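Local coordinates for protein haloacid dehalogenase-like hydrolase (Salmonella enterica subsp. enterica serovar Typhi, PDB 4EZE) that probably hydrolyses O-phosphoserine to serine and phosphate with the help of magnesium, the last step of serine biosynthesis, as a member of the HAD-like hydrolase superfamily, at residues Gln95-Ile100 and His299-His304; Pro104-Ile110 and Ile260-Asn264; Leu163-Lys168 and Asn231-Asp235; Ile200-Gly204 and Lys247-Leu251. One frame throughout, in Å; residues are numbered along the deposited sequence.

Contact 1: residues Gln95-Ile100 and His299-His304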
# COMPACT_ATOMS: atom_id res chain seq x y z
N GLN A 95 -3.13 7.70 -18.59
CA GLN A 95 -2.21 7.73 -17.45
C GLN A 95 -2.49 8.86 -16.48
O GLN A 95 -1.72 9.79 -16.37
CB GLN A 95 -0.75 7.78 -17.93
CG GLN A 95 -0.38 6.45 -18.59
CD GLN A 95 1.07 6.28 -18.98
OE1 GLN A 95 1.87 7.23 -19.00
NE2 GLN A 95 1.42 5.04 -19.33
N PHE A 96 -3.61 8.78 -15.76
CA PHE A 96 -3.78 9.68 -14.65
C PHE A 96 -4.25 8.85 -13.49
O PHE A 96 -4.71 7.71 -13.67
CB PHE A 96 -4.78 10.82 -14.96
CG PHE A 96 -6.13 10.34 -15.35
CD1 PHE A 96 -7.07 10.01 -14.38
CD2 PHE A 96 -6.45 10.15 -16.68
CE1 PHE A 96 -8.33 9.51 -14.73
CE2 PHE A 96 -7.70 9.68 -17.05
CZ PHE A 96 -8.64 9.36 -16.07
N ASP A 97 -4.12 9.40 -12.29
CA ASP A 97 -4.67 8.75 -11.12
C ASP A 97 -5.93 9.48 -10.75
O ASP A 97 -6.12 10.65 -11.11
CB ASP A 97 -3.67 8.82 -9.96
CG ASP A 97 -2.61 7.74 -10.04
OD1 ASP A 97 -3.02 6.56 -10.16
OD2 ASP A 97 -1.39 8.07 -10.00
N PHE A 98 -6.79 8.81 -10.00
CA PHE A 98 -7.93 9.54 -9.47
C PHE A 98 -8.35 8.89 -8.18
O PHE A 98 -7.91 7.78 -7.86
CB PHE A 98 -9.09 9.51 -10.47
CG PHE A 98 -9.66 8.12 -10.71
CD1 PHE A 98 -10.64 7.61 -9.89
CD2 PHE A 98 -9.19 7.33 -11.75
CE1 PHE A 98 -11.17 6.35 -10.12
CE2 PHE A 98 -9.71 6.07 -11.97
CZ PHE A 98 -10.70 5.58 -11.17
N PHE A 99 -9.21 9.58 -7.44
CA PHE A 99 -9.84 9.01 -6.27
C PHE A 99 -11.30 9.39 -6.22
O PHE A 99 -11.66 10.55 -6.44
CB PHE A 99 -9.16 9.48 -5.01
CG PHE A 99 -7.87 8.80 -4.75
CD1 PHE A 99 -7.85 7.48 -4.35
CD2 PHE A 99 -6.67 9.46 -4.96
CE1 PHE A 99 -6.65 6.83 -4.12
CE2 PHE A 99 -5.47 8.82 -4.73
CZ PHE A 99 -5.46 7.50 -4.31
N ILE A 100 -12.13 8.40 -5.96
CA ILE A 100 -13.51 8.66 -5.63
C ILE A 100 -13.56 8.85 -4.13
O ILE A 100 -13.31 7.93 -3.37
CB ILE A 100 -14.42 7.51 -6.05
CG1 ILE A 100 -14.54 7.48 -7.58
CG2 ILE A 100 -15.80 7.68 -5.43
CD1 ILE A 100 -15.07 6.15 -8.07
N HIS A 299 -9.53 1.64 -5.30
CA HIS A 299 -8.67 2.79 -4.98
C HIS A 299 -7.24 2.40 -5.37
O HIS A 299 -6.75 1.37 -4.93
CB HIS A 299 -8.71 3.09 -3.49
CG HIS A 299 -10.02 3.63 -3.00
ND1 HIS A 299 -10.61 4.75 -3.55
CD2 HIS A 299 -10.81 3.25 -1.97
CE1 HIS A 299 -11.72 5.02 -2.89
NE2 HIS A 299 -11.87 4.12 -1.93
N GLN A 300 -6.58 3.22 -6.19
CA GLN A 300 -5.25 2.85 -6.66
C GLN A 300 -4.35 4.05 -6.79
O GLN A 300 -4.78 5.17 -7.14
CB GLN A 300 -5.31 2.16 -8.03
CG GLN A 300 -6.21 0.92 -8.11
CD GLN A 300 -6.37 0.42 -9.54
OE1 GLN A 300 -5.71 0.92 -10.45
NE2 GLN A 300 -7.27 -0.56 -9.74
N ILE A 301 -3.07 3.81 -6.56
CA ILE A 301 -2.09 4.76 -7.02
C ILE A 301 -1.21 4.09 -8.06
O ILE A 301 -0.52 3.11 -7.76
CB ILE A 301 -1.26 5.32 -5.87
CG1 ILE A 301 -2.17 6.02 -4.87
CG2 ILE A 301 -0.25 6.33 -6.40
CD1 ILE A 301 -1.50 6.30 -3.53
N ASN A 302 -1.22 4.63 -9.27
CA ASN A 302 -0.50 4.01 -10.36
C ASN A 302 0.59 4.87 -10.94
O ASN A 302 1.55 4.33 -11.45
CB ASN A 302 -1.48 3.61 -11.49
CG ASN A 302 -2.46 2.56 -11.03
OD1 ASN A 302 -2.05 1.65 -10.33
ND2 ASN A 302 -3.75 2.70 -11.39
N TYR A 303 0.44 6.19 -10.88
CA TYR A 303 1.44 7.07 -11.52
C TYR A 303 2.01 8.18 -10.63
O TYR A 303 2.70 9.05 -11.13
CB TYR A 303 0.86 7.73 -12.79
CG TYR A 303 0.28 6.73 -13.76
CD1 TYR A 303 1.09 6.01 -14.62
CD2 TYR A 303 -1.09 6.51 -13.80
CE1 TYR A 303 0.55 5.07 -15.49
CE2 TYR A 303 -1.64 5.60 -14.65
CZ TYR A 303 -0.83 4.88 -15.49
OH TYR A 303 -1.45 3.96 -16.33
N HIS A 304 1.73 8.18 -9.33
CA HIS A 304 2.30 9.21 -8.46
C HIS A 304 2.75 8.53 -7.20
O HIS A 304 2.89 7.32 -7.20
CB HIS A 304 1.27 10.32 -8.19
CG HIS A 304 0.93 11.12 -9.41
ND1 HIS A 304 -0.04 10.72 -10.31
CD2 HIS A 304 1.44 12.28 -9.89
CE1 HIS A 304 -0.11 11.60 -11.30
NE2 HIS A 304 0.77 12.56 -11.06
O HOH W 1 -4.69 4.89 -12.72
O HOH W 2 -5.63 6.07 -9.58
O HOH W 3 -8.31 5.21 -7.36
O HOH W 4 -10.80 5.81 -6.02

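Contact 2: residues Pro104-Ile110 and Ile260-Asn264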
# COMPACT_ATOMS: atom_id res chain seq x y z
N PRO A 104 -18.55 7.77 4.50
CA PRO A 104 -17.85 8.93 5.01
C PRO A 104 -16.32 8.84 4.76
O PRO A 104 -15.81 7.76 4.44
CB PRO A 104 -18.15 8.86 6.50
CG PRO A 104 -18.37 7.40 6.79
CD PRO A 104 -18.64 6.69 5.49
N LEU A 105 -15.62 9.96 4.91
CA LEU A 105 -14.17 9.98 4.81
C LEU A 105 -13.60 9.34 6.06
O LEU A 105 -14.11 9.54 7.15
CB LEU A 105 -13.68 11.42 4.70
CG LEU A 105 -12.24 11.58 4.22
CD1 LEU A 105 -12.11 11.24 2.74
CD2 LEU A 105 -11.74 12.99 4.48
N PRO A 106 -12.52 8.56 5.91
CA PRO A 106 -11.88 7.97 7.06
C PRO A 106 -11.32 9.05 7.95
O PRO A 106 -10.91 10.11 7.46
CB PRO A 106 -10.73 7.16 6.45
CG PRO A 106 -11.14 6.93 5.05
CD PRO A 106 -11.82 8.21 4.67
N ALA A 107 -11.30 8.81 9.26
CA ALA A 107 -10.82 9.84 10.18
C ALA A 107 -10.43 9.25 11.53
O ALA A 107 -11.06 8.31 12.00
CB ALA A 107 -11.88 10.93 10.33
N ASN A 108 -9.36 9.81 12.12
CA ASN A 108 -8.78 9.33 13.39
C ASN A 108 -8.68 7.83 13.42
O ASN A 108 -9.10 7.18 14.38
CB ASN A 108 -9.61 9.82 14.59
CG ASN A 108 -9.82 11.32 14.57
OD1 ASN A 108 -10.94 11.80 14.37
ND2 ASN A 108 -8.74 12.07 14.73
N GLY A 109 -8.12 7.26 12.35
CA GLY A 109 -8.09 5.82 12.20
C GLY A 109 -6.70 5.25 12.15
O GLY A 109 -5.77 5.76 12.79
N ILE A 110 -6.57 4.16 11.40
CA ILE A 110 -5.29 3.53 11.17
C ILE A 110 -4.98 3.56 9.68
O ILE A 110 -5.86 3.38 8.86
CB ILE A 110 -5.32 2.05 11.53
CG1 ILE A 110 -5.91 1.84 12.91
CG2 ILE A 110 -3.91 1.47 11.46
CD1 ILE A 110 -6.32 0.41 13.17
N ILE A 260 -11.13 1.30 16.75
CA ILE A 260 -11.23 2.01 15.50
C ILE A 260 -12.18 1.27 14.56
O ILE A 260 -11.99 0.10 14.27
CB ILE A 260 -9.82 2.24 14.91
CG1 ILE A 260 -9.01 3.12 15.88
CG2 ILE A 260 -9.89 2.84 13.51
CD1 ILE A 260 -7.74 3.72 15.31
N ALA A 261 -13.23 1.97 14.10
CA ALA A 261 -14.21 1.39 13.19
C ALA A 261 -13.59 1.09 11.83
O ALA A 261 -12.69 1.79 11.35
CB ALA A 261 -15.41 2.34 13.03
N THR A 262 -14.12 0.07 11.18
CA THR A 262 -13.59 -0.38 9.92
C THR A 262 -13.58 0.73 8.89
O THR A 262 -12.65 0.83 8.10
CB THR A 262 -14.35 -1.59 9.40
OG1 THR A 262 -14.21 -2.64 10.35
CG2 THR A 262 -13.77 -2.07 8.09
N GLU A 263 -14.57 1.60 8.89
CA GLU A 263 -14.58 2.58 7.84
C GLU A 263 -13.44 3.55 8.06
O GLU A 263 -13.18 4.41 7.22
CB GLU A 263 -15.93 3.32 7.72
CG GLU A 263 -16.28 4.25 8.89
CD GLU A 263 -17.45 3.74 9.73
OE1 GLU A 263 -17.31 2.68 10.39
OE2 GLU A 263 -18.50 4.42 9.75
N ASN A 264 -12.74 3.44 9.18
CA ASN A 264 -11.68 4.42 9.43
C ASN A 264 -10.31 3.78 9.28
O ASN A 264 -9.27 4.35 9.65
CB ASN A 264 -11.83 5.03 10.82
CG ASN A 264 -13.03 5.93 10.91
OD1 ASN A 264 -13.20 6.83 10.10
ND2 ASN A 264 -13.87 5.68 11.90

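Contact 3: residues Leu163-Lys168 and Asn231-Asp235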
# COMPACT_ATOMS: atom_id res chain seq x y z
N LEU A 163 18.84 -18.84 4.15
CA LEU A 163 19.59 -17.72 4.67
C LEU A 163 20.22 -17.99 6.04
O LEU A 163 20.83 -17.10 6.66
CB LEU A 163 18.67 -16.49 4.77
CG LEU A 163 17.95 -16.09 3.49
CD1 LEU A 163 17.08 -14.87 3.75
CD2 LEU A 163 18.94 -15.82 2.36
N LYS A 164 20.05 -19.22 6.52
CA LYS A 164 20.57 -19.58 7.82
C LYS A 164 22.04 -19.21 7.94
O LYS A 164 22.82 -19.43 7.03
CB LYS A 164 20.40 -21.08 8.02
CG LYS A 164 20.55 -21.49 9.48
CD LYS A 164 20.55 -23.01 9.63
CE LYS A 164 21.04 -23.44 11.00
NZ LYS A 164 21.23 -24.92 11.09
N GLY A 165 22.43 -18.65 9.08
CA GLY A 165 23.81 -18.18 9.25
C GLY A 165 24.14 -16.75 8.79
O GLY A 165 25.25 -16.27 9.02
N THR A 166 23.21 -16.04 8.17
CA THR A 166 23.50 -14.67 7.75
C THR A 166 23.71 -13.78 8.96
O THR A 166 22.91 -13.79 9.89
CB THR A 166 22.36 -14.07 6.92
OG1 THR A 166 22.08 -14.91 5.79
CG2 THR A 166 22.71 -12.69 6.44
N PRO A 167 24.81 -13.03 8.97
CA PRO A 167 25.19 -12.16 10.09
C PRO A 167 24.26 -10.95 10.23
O PRO A 167 23.87 -10.33 9.22
CB PRO A 167 26.60 -11.66 9.72
CG PRO A 167 27.03 -12.47 8.54
CD PRO A 167 25.81 -13.04 7.88
N LYS A 168 23.92 -10.62 11.47
CA LYS A 168 23.08 -9.45 11.76
C LYS A 168 23.53 -8.25 10.93
O LYS A 168 22.71 -7.45 10.47
CB LYS A 168 23.14 -9.12 13.26
CG LYS A 168 21.98 -8.30 13.80
CD LYS A 168 21.58 -8.74 15.20
CE LYS A 168 22.36 -8.02 16.28
NZ LYS A 168 21.67 -6.78 16.72
N ASN A 231 24.31 -13.56 17.00
CA ASN A 231 24.47 -12.61 15.91
C ASN A 231 24.33 -13.15 14.50
O ASN A 231 24.72 -12.48 13.53
CB ASN A 231 25.78 -11.86 16.11
CG ASN A 231 25.64 -10.78 17.16
OD1 ASN A 231 26.23 -10.89 18.24
ND2 ASN A 231 24.83 -9.77 16.88
N VAL A 232 23.77 -14.34 14.34
CA VAL A 232 23.48 -14.78 12.99
C VAL A 232 22.05 -15.26 12.91
O VAL A 232 21.47 -15.72 13.89
CB VAL A 232 24.47 -15.87 12.46
CG1 VAL A 232 25.82 -15.24 12.13
CG2 VAL A 232 24.62 -17.01 13.45
N LEU A 233 21.46 -15.11 11.73
CA LEU A 233 20.09 -15.57 11.49
C LEU A 233 19.94 -17.05 11.77
O LEU A 233 20.72 -17.86 11.27
CB LEU A 233 19.68 -15.29 10.03
CG LEU A 233 18.18 -15.32 9.75
CD1 LEU A 233 17.54 -14.13 10.45
CD2 LEU A 233 17.89 -15.28 8.26
N THR A 234 18.95 -17.42 12.59
CA THR A 234 18.60 -18.82 12.76
C THR A 234 17.52 -19.14 11.75
O THR A 234 17.17 -18.30 10.94
CB THR A 234 18.01 -19.10 14.16
OG1 THR A 234 16.81 -18.33 14.32
CG2 THR A 234 19.00 -18.73 15.28
N ASP A 235 16.97 -20.35 11.82
CA ASP A 235 15.75 -20.70 11.11
C ASP A 235 14.63 -20.93 12.13
O ASP A 235 13.70 -21.70 11.85
CB ASP A 235 15.93 -21.99 10.32
CG ASP A 235 16.22 -23.19 11.23
OD1 ASP A 235 16.16 -23.02 12.47
OD2 ASP A 235 16.49 -24.29 10.72

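Contact 4: residues Ile200-Gly204 and Lys247-Leu251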
# COMPACT_ATOMS: atom_id res chain seq x y z
N ILE A 200 3.00 -0.89 9.97
CA ILE A 200 3.43 -1.83 8.96
C ILE A 200 2.91 -3.20 9.31
O ILE A 200 3.05 -3.64 10.44
CB ILE A 200 4.96 -1.88 8.82
CG1 ILE A 200 5.43 -0.66 8.05
CG2 ILE A 200 5.40 -3.15 8.09
CD1 ILE A 200 6.88 -0.75 7.67
N ILE A 201 2.29 -3.86 8.33
CA ILE A 201 1.85 -5.25 8.51
C ILE A 201 2.32 -6.04 7.30
O ILE A 201 1.93 -5.72 6.17
CB ILE A 201 0.33 -5.35 8.65
CG1 ILE A 201 -0.16 -4.50 9.83
CG2 ILE A 201 -0.06 -6.80 8.88
CD1 ILE A 201 -1.67 -4.57 10.06
N SER A 202 3.15 -7.06 7.53
CA SER A 202 3.93 -7.68 6.47
C SER A 202 4.33 -9.14 6.75
O SER A 202 4.55 -9.52 7.91
CB SER A 202 5.23 -6.87 6.30
OG SER A 202 6.22 -7.64 5.62
N GLY A 203 4.47 -9.92 5.67
CA GLY A 203 5.01 -11.29 5.72
C GLY A 203 6.53 -11.36 5.77
O GLY A 203 7.10 -12.44 5.69
N GLY A 204 7.18 -10.21 5.91
CA GLY A 204 8.64 -10.13 5.90
C GLY A 204 9.31 -10.35 7.25
O GLY A 204 8.65 -10.72 8.22
N LYS A 247 -2.48 -11.31 8.12
CA LYS A 247 -2.22 -9.89 7.98
C LYS A 247 -3.53 -9.15 8.21
O LYS A 247 -3.59 -8.15 8.92
CB LYS A 247 -1.60 -9.58 6.61
CG LYS A 247 -0.09 -9.80 6.62
CD LYS A 247 0.44 -10.03 5.22
CE LYS A 247 0.48 -8.74 4.43
NZ LYS A 247 0.91 -9.06 3.05
N LYS A 248 -4.60 -9.69 7.64
CA LYS A 248 -5.93 -9.18 7.91
C LYS A 248 -6.23 -9.23 9.42
O LYS A 248 -6.63 -8.24 10.03
CB LYS A 248 -6.96 -10.00 7.13
CG LYS A 248 -8.36 -9.85 7.68
CD LYS A 248 -9.39 -10.48 6.78
CE LYS A 248 -10.78 -10.27 7.37
NZ LYS A 248 -11.73 -11.04 6.54
N GLN A 249 -6.03 -10.39 10.01
CA GLN A 249 -6.37 -10.60 11.42
C GLN A 249 -5.59 -9.67 12.35
O GLN A 249 -6.12 -9.21 13.37
CB GLN A 249 -6.12 -12.06 11.80
CG GLN A 249 -6.69 -12.41 13.16
CD GLN A 249 -8.20 -12.34 13.15
OE1 GLN A 249 -8.86 -13.03 12.36
NE2 GLN A 249 -8.76 -11.50 14.01
N THR A 250 -4.33 -9.42 12.03
CA THR A 250 -3.53 -8.41 12.75
C THR A 250 -4.18 -7.04 12.60
O THR A 250 -4.25 -6.26 13.55
CB THR A 250 -2.11 -8.36 12.17
OG1 THR A 250 -1.56 -9.68 12.17
CG2 THR A 250 -1.19 -7.43 12.98
N LEU A 251 -4.67 -6.72 11.41
CA LEU A 251 -5.34 -5.43 11.24
C LEU A 251 -6.60 -5.36 12.08
O LEU A 251 -6.85 -4.36 12.73
CB LEU A 251 -5.65 -5.19 9.78
CG LEU A 251 -6.13 -3.77 9.46
CD1 LEU A 251 -5.20 -2.72 10.05
CD2 LEU A 251 -6.23 -3.63 7.95
O HOH W 5 3.73 -9.30 2.71

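Contact 1: residues Gln95-Ile100 and His299-His304
The Tyr303 ring is sandwiched: CB of Gln95 lies over one face in a CH-pi contact, 3.9 Å from the ring centroid, and CB of Asn302 lies over the opposite one, while Phe96 O comes to its edge. Here two sheets meet edge to edge, strand 97-100 closing the antiparallel sheet and strand 299-301 the parallel Rossmann-like sheet of the HAD core. The strands run roughly antiparallel, but their axes come no nearer than 6.9 Å, too far for direct pairing, and waters bridge the seam. One water links Phe98 O to Gln300 N; another accepts from Phe98 N and lies within hydrogen-bonding distance of Gln300 O and Asp97 OD1. Phe99 turns the edge of its ring to ND1 of His299, with CZ 3.7 Å from Ile301 CG1. Past the end of strand 299-301 Asp97 takes over the joining: with CG anti to its carbonyl carbon (chi1 -82°), OD1 accepts from Asn302 N at 2.8 Å and OD2 from Tyr303 N at the same length. Two backbone amides thus fix the carboxylate and probably offset its buried charge. The anti lone pair of OD2 takes His304 ND1 at 3.0 Å, 5° out of the imidazole plane.

Contact 2: residues Pro104-Ile110 and Ile260-Asn264
Asn264 reaches across to Ala107 while Ile260 meets Ile110, so that one polar and one apolar side chain divide this junction of two loops. The loops lead into the neighbouring parallel strands 110-113 and 265-269 of the core sheet. Asn264 carries its CG anti to the carbonyl carbon (chi1 -70°), which swings the amide under the backbone of Ala107. OD1 accepts from Ala107 N at 2.9 Å, but the donor stands 37° above the carbonyl plane, off either lone pair. At the other end of the residue, Asn264 O receives Ile110 N at 3.2 Å. The same oxygen takes a CA-H...O contact from Gly109, whose CA lies 3.2 Å from Asn264 O. Ile260 and Ile110 meet at a slant: CD1 of Ile260 lies 3.6 Å from Ile110 CG1, and its CG2 branch rests on Gly109 CA. On the far flank the Pro106 ring places CB 3.8 Å from Glu263 O. Ile110 also pairs through its backbone with Ile266, so the bond to Asn264 O extends the link between the strands. The chemistry implies one end held by two bent bonds to the two oxygens of one asparagine, the other by isoleucine packing.

Contact 3: residues Leu163-Lys168 and Asn231-Asp235
Leu233 and Leu163 form the packed side of this contact, CD2 of Leu233 lying 3.8 Å from Leu163 CB. With CG of Leu233 anti to its backbone N (chi1 -162°), the branched end is carried in toward the helices, where Leu171 also touches it. The two segments join the helical cap region to the small antiparallel hairpin of strands 226-229 and 232-237. Leu163 to Thr166 make a type II beta turn, with Gly165 at a positive phi of 87° and Leu163 O holding both the amide and the hydroxyl of Thr166. The turn and the loop behind it lie along strand 232-234 through three backbone bonds: Gly165 N to Leu233 O at 2.9 Å, Leu233 N to Thr166 O at 2.7 Å and Lys168 N to Asn231 O at 2.9 Å. Between the last two, Pro167 and Val232 form a single beta bridge, and Val232 CG1 leans on Gly165 O.

The outer margin is looser. Lys164 extends outward, across the line of the strand, toward Asp235, yet its NZ remains 4.8 Å from OD2 of Asp235, near enough for attraction but not for a paired bridge. At the other end, the bent Lys168 chain passes Asn231 at an angle and presents CE, not NZ, to ND2. The Thr234 hydroxyl bonds to Glu227 O within the hairpin. Since all three cross-segment hydrogen bonds are made by the backbone, the chemistry implies that the pairing depends chiefly on the shape of the chain, with leucines sealing its inner side and lysines and Asp235 on the outer side.

Contact 4: residues Ile200-Gly204 and Lys247-Leu251
Ile201 and Lys247 lie alongside each other, running in opposite directions, where helix 244-258 packs on strand 197-202 of the Rossmann-like HAD core, next to the active site. From the helix, CB and CG of Lys247 both rest on Ile201 CG2, CG at 3.8 Å. CD then passes Gly203 N at 4.1 Å, and CE settles over the chain near Ile201 O, 3.8 Å away, and Ser202 CA. A bend at chi3 (75°) steers the tip along the strand end, so that the aliphatic part is buried while NZ reaches the catalytic end of the sheet. There NZ makes a salt bridge to Asp274 and a long, weak ion pair with Asp114, the predicted nucleophile and a ligand of the bound sodium ion, consistent with the motif III lysine known in HAD phosphatases. The CD1 end of Ile201 points the other way, meeting Leu251 CD1 at 4.0 Å and Thr250 CG2 at 4.1 Å, so one isoleucine spans a full helical turn. Ser202 OG accepts from Gly204 N at 2.8 Å in an ST turn. A single water completes the join, accepting from Lys247 NZ at 2.9 Å and from Gly203 N at 3.1 Å.

From the N terminus, the chain first builds most of the antiparallel sheet, whose edge strand 97-100 opens the loop that contact 1 closes almost 200 residues later at the last strand of the parallel sheet. Contact 2 starts just after it, at 104-110, and closes at 260-264, nested inside contact 1; it ties together the entrances to two core strands. Within that loop the chain leaves for the helical region, and contact 3 joins it to the hairpin. Contact 4, tying strand 197-202 to helix 244-258, begins before contact 3 is closed and ends after it, so the two cross; both nest inside contacts 1 and 2. Contacts 1 and 3 lie on opposite sides of the chain's centre.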